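Local coordinates for protein cellulosomal scaffoldin (Bacteroides cellulosolvens, PDB 2XBT) that is a cellulosome scaffold whose family 3b carbohydrate-binding module, the part described here, probably binds cellulose, at residues S8-L13 against M30-T35. Sequence-based numbering, arbitrary orientation.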
ATOM      1  N   SER A   8      -1.710  -5.755 -16.686  1.00 30.88           N
ATOM      2  CA  SER A   8      -2.035  -6.777 -15.730  1.00 28.09           C
ATOM      3  C   SER A   8      -3.513  -6.600 -15.526  1.00 26.88           C
ATOM      4  O   SER A   8      -4.102  -5.648 -16.044  1.00 33.08           O
ATOM      5  CB  SER A   8      -1.284  -6.543 -14.416  1.00 27.52           C
ATOM      6  OG  SER A   8      -1.906  -5.507 -13.663  1.00 27.00           O
ATOM      7  N   ASP A   9      -4.121  -7.495 -14.766  1.00 24.41           N
ATOM      8  CA  ASP A   9      -5.522  -7.324 -14.422  1.00 30.98           C
ATOM      9  C   ASP A   9      -5.630  -6.934 -12.939  1.00 28.57           C
ATOM     10  O   ASP A   9      -6.644  -7.192 -12.285  1.00 31.03           O
ATOM     11  CB  ASP A   9      -6.297  -8.617 -14.712  1.00 30.87           C
ATOM     12  CG  ASP A   9      -6.313  -8.979 -16.205  1.00 36.29           C
ATOM     13  OD1 ASP A   9      -6.307  -8.054 -17.047  1.00 32.86           O
ATOM     14  OD2 ASP A   9      -6.342 -10.192 -16.529  1.00 39.58           O
ATOM     15  N   LEU A  10      -4.573  -6.327 -12.416  1.00 26.23           N
ATOM     16  CA  LEU A  10      -4.512  -5.970 -10.990  1.00 22.78           C
ATOM     17  C   LEU A  10      -5.032  -4.560 -10.729  1.00 22.86           C
ATOM     18  O   LEU A  10      -4.733  -3.625 -11.479  1.00 24.67           O
ATOM     19  CB  LEU A  10      -3.086  -6.104 -10.475  1.00 21.53           C
ATOM     20  CG  LEU A  10      -2.478  -7.502 -10.444  1.00 22.85           C
ATOM     21  CD1 LEU A  10      -0.995  -7.452 -10.144  1.00 23.66           C
ATOM     22  CD2 LEU A  10      -3.204  -8.369  -9.430  1.00 24.90           C
ATOM     23  N   LYS A  11      -5.814  -4.410  -9.668  1.00 25.38           N
ATOM     24  CA  LYS A  11      -6.378  -3.114  -9.308  1.00 23.04           C
ATOM     25  C   LYS A  11      -6.327  -2.918  -7.799  1.00 26.73           C
ATOM     26  O   LYS A  11      -6.583  -3.854  -7.046  1.00 24.10           O
ATOM     27  CB  LYS A  11      -7.815  -3.046  -9.815  1.00 25.82           C
ATOM     28  CG  LYS A  11      -8.645  -1.909  -9.300  1.00 31.81           C
ATOM     29  CD  LYS A  11     -10.006  -1.914 -10.000  1.00 35.54           C
ATOM     30  CE  LYS A  11     -11.009  -1.013  -9.303  1.00 39.53           C
ATOM     31  NZ  LYS A  11     -12.347  -1.020  -9.972  1.00 34.50           N
ATOM     32  N   LEU A  12      -5.986  -1.705  -7.356  1.00 23.31           N
ATOM     33  CA  LEU A  12      -5.894  -1.430  -5.928  1.00 20.11           C
ATOM     34  C   LEU A  12      -7.018  -0.519  -5.484  1.00 23.75           C
ATOM     35  O   LEU A  12      -7.245   0.525  -6.090  1.00 23.66           O
ATOM     36  CB  LEU A  12      -4.555  -0.767  -5.593  1.00 21.89           C
ATOM     37  CG  LEU A  12      -4.225  -0.558  -4.115  1.00 20.55           C
ATOM     38  CD1 LEU A  12      -4.089  -1.897  -3.424  1.00 20.86           C
ATOM     39  CD2 LEU A  12      -2.946   0.258  -3.939  1.00 18.94           C
ATOM     40  N   LEU A  13      -7.717  -0.930  -4.431  1.00 22.07           N
ATOM     41  CA  LEU A  13      -8.664  -0.073  -3.742  1.00 23.65           C
ATOM     42  C   LEU A  13      -8.012   0.357  -2.434  1.00 20.49           C
ATOM     43  O   LEU A  13      -7.232  -0.391  -1.848  1.00 19.50           O
ATOM     44  CB  LEU A  13      -9.984  -0.806  -3.481  1.00 23.93           C
ATOM     45  CG  LEU A  13     -10.746  -1.287  -4.727  1.00 30.44           C
ATOM     46  CD1 LEU A  13     -11.934  -2.160  -4.336  1.00 36.67           C
ATOM     47  CD2 LEU A  13     -11.211  -0.105  -5.568  1.00 33.36           C
ATOM     48  N   MET A  30      -6.120  -1.703   2.275  1.00 23.74           N
ATOM     49  CA  MET A  30      -6.021  -1.925   0.846  1.00 21.43           C
ATOM     50  C   MET A  30      -6.653  -3.227   0.426  1.00 25.68           C
ATOM     51  O   MET A  30      -6.579  -4.221   1.144  1.00 28.04           O
ATOM     52  CB  MET A  30      -4.570  -1.887   0.425  1.00 21.03           C
ATOM     53  CG  MET A  30      -4.027  -0.470   0.536  1.00 29.75           C
ATOM     54  SD  MET A  30      -2.259  -0.362   0.423  1.00 31.39           S
ATOM     55  CE  MET A  30      -1.708  -1.343   1.804  1.00 24.33           C
ATOM     56  N   LYS A  31      -7.280  -3.204  -0.737  1.00 21.56           N
ATOM     57  CA  LYS A  31      -7.757  -4.418  -1.364  1.00 23.78           C
ATOM     58  C   LYS A  31      -7.128  -4.478  -2.722  1.00 21.49           C
ATOM     59  O   LYS A  31      -7.358  -3.604  -3.557  1.00 21.69           O
ATOM     60  CB  LYS A  31      -9.267  -4.371  -1.576  1.00 24.80           C
ATOM     61  CG  LYS A  31     -10.094  -4.969  -0.484  1.00 36.36           C
ATOM     62  CD  LYS A  31     -11.486  -5.293  -1.030  1.00 39.25           C
ATOM     63  CE  LYS A  31     -12.472  -5.651   0.068  1.00 44.07           C
ATOM     64  NZ  LYS A  31     -13.820  -5.975  -0.507  1.00 44.18           N
ATOM     65  N   LEU A  32      -6.342  -5.511  -2.957  1.00 18.84           N
ATOM     66  CA  LEU A  32      -5.759  -5.716  -4.261  1.00 19.15           C
ATOM     67  C   LEU A  32      -6.609  -6.761  -4.966  1.00 22.21           C
ATOM     68  O   LEU A  32      -6.769  -7.869  -4.455  1.00 21.39           O
ATOM     69  CB  LEU A  32      -4.300  -6.151  -4.121  1.00 19.44           C
ATOM     70  CG  LEU A  32      -3.532  -6.535  -5.395  1.00 22.47           C
ATOM     71  CD1 LEU A  32      -3.472  -5.401  -6.422  1.00 23.19           C
ATOM     72  CD2 LEU A  32      -2.126  -7.009  -5.030  1.00 23.46           C
ATOM     73  N   GLN A  33      -7.167  -6.398  -6.121  1.00 21.45           N
ATOM     74  CA  GLN A  33      -8.065  -7.288  -6.858  1.00 26.51           C
ATOM     75  C   GLN A  33      -7.449  -7.771  -8.164  1.00 28.09           C
ATOM     76  O   GLN A  33      -6.675  -7.064  -8.806  1.00 26.77           O
ATOM     77  CB  GLN A  33      -9.381  -6.578  -7.184  1.00 26.81           C
ATOM     78  CG  GLN A  33     -10.261  -6.299  -5.999  1.00 31.83           C
ATOM     79  CD  GLN A  33     -11.528  -5.542  -6.381  1.00 39.20           C
ATOM     80  OE1 GLN A  33     -11.538  -4.768  -7.342  1.00 37.03           O
ATOM     81  NE2 GLN A  33     -12.599  -5.759  -5.626  1.00 34.44           N
ATOM     82  N   ASN A  34      -7.807  -8.984  -8.561  1.00 25.62           N
ATOM     83  CA  ASN A  34      -7.449  -9.483  -9.877  1.00 25.10           C
ATOM     84  C   ASN A  34      -8.755  -9.556 -10.654  1.00 29.79           C
ATOM     85  O   ASN A  34      -9.665 -10.271 -10.262  1.00 24.40           O
ATOM     86  CB  ASN A  34      -6.778 -10.851  -9.751  1.00 25.41           C
ATOM     87  CG  ASN A  34      -6.588 -11.554 -11.092  1.00 24.82           C
ATOM     88  OD1 ASN A  34      -6.637 -10.934 -12.144  1.00 25.84           O
ATOM     89  ND2 ASN A  34      -6.367 -12.858 -11.042  1.00 24.10           N
ATOM     90  N   THR A  35      -8.860  -8.786 -11.730  1.00 26.00           N
ATOM     91  CA  THR A  35     -10.109  -8.690 -12.478  1.00 27.65           C
ATOM     92  C   THR A  35     -10.162  -9.648 -13.667  1.00 26.44           C
ATOM     93  O   THR A  35     -11.179  -9.723 -14.369  1.00 26.48           O
ATOM     94  CB  THR A  35     -10.269  -7.299 -13.076  1.00 28.17           C
ATOM     95  OG1 THR A  35      -9.185  -7.074 -13.990  1.00 33.24           O
ATOM     96  CG2 THR A  35     -10.257  -6.245 -11.987  1.00 26.77           C
TER
HETATM   97  O   HOH W   1      -5.796 -11.769 -14.541  1.00 28.23           O
HETATM   98  O   HOH W   2     -13.530  -2.921  -7.972  1.00 37.45           O
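Strands 10-15 and 22-34 form an antiparallel beta hairpin in the beta-sandwich of this family 3 carbohydrate-binding module, a pairing that illustrates how one ladder serves two unlike faces. Gln33 N gives Lys11 O a nearly straight bond (2.8 Å, 176°) in one hydrogen-bonded pair; Leu13 and Lys31 form the next. At the open end the Asp9 carbonyl accepts from Thr35 N in its plane (2.8 Å) and, tilted from it, from Thr35 OG1 (3.1 Å). A water there donates to both Asp9 OD2 and Asn34 OD1, while Asn34 ND2 donates to Ser38 O.

On the face they share with Leu13 and Lys31, Lys11 and Gln33 run side by side. Lys11, extended throughout (chi1 168°), donates from NZ to a water that in turn donates to Gln33 OE1. Leu13 CD1 lies 3.9 Å from Gln33 NE2, which donates to Glu110 OE2; Lys31 NZ salt-bridges Glu110 OE1. Replacing Gln33 by alanine is likely to leave the water without its acceptor, Glu110 short of a hydrogen bond and the Leu13 methyl uncovered.

The face of Leu10, Leu12, Leu32 and Asn34 is mostly apolar: the Leu12 side chain crosses that of Met30, CD1 lying 3.9 Å from Met30 CB, and Leu32 CD1 reaches Leu10 CB at 4.1 Å. Beneath it, Leu10 and Leu12 touch strand 153-156 of the other large sheet, while strand 110-119 bonds by backbone to Met30 and Leu32, and Ser109 just before it to Asn34.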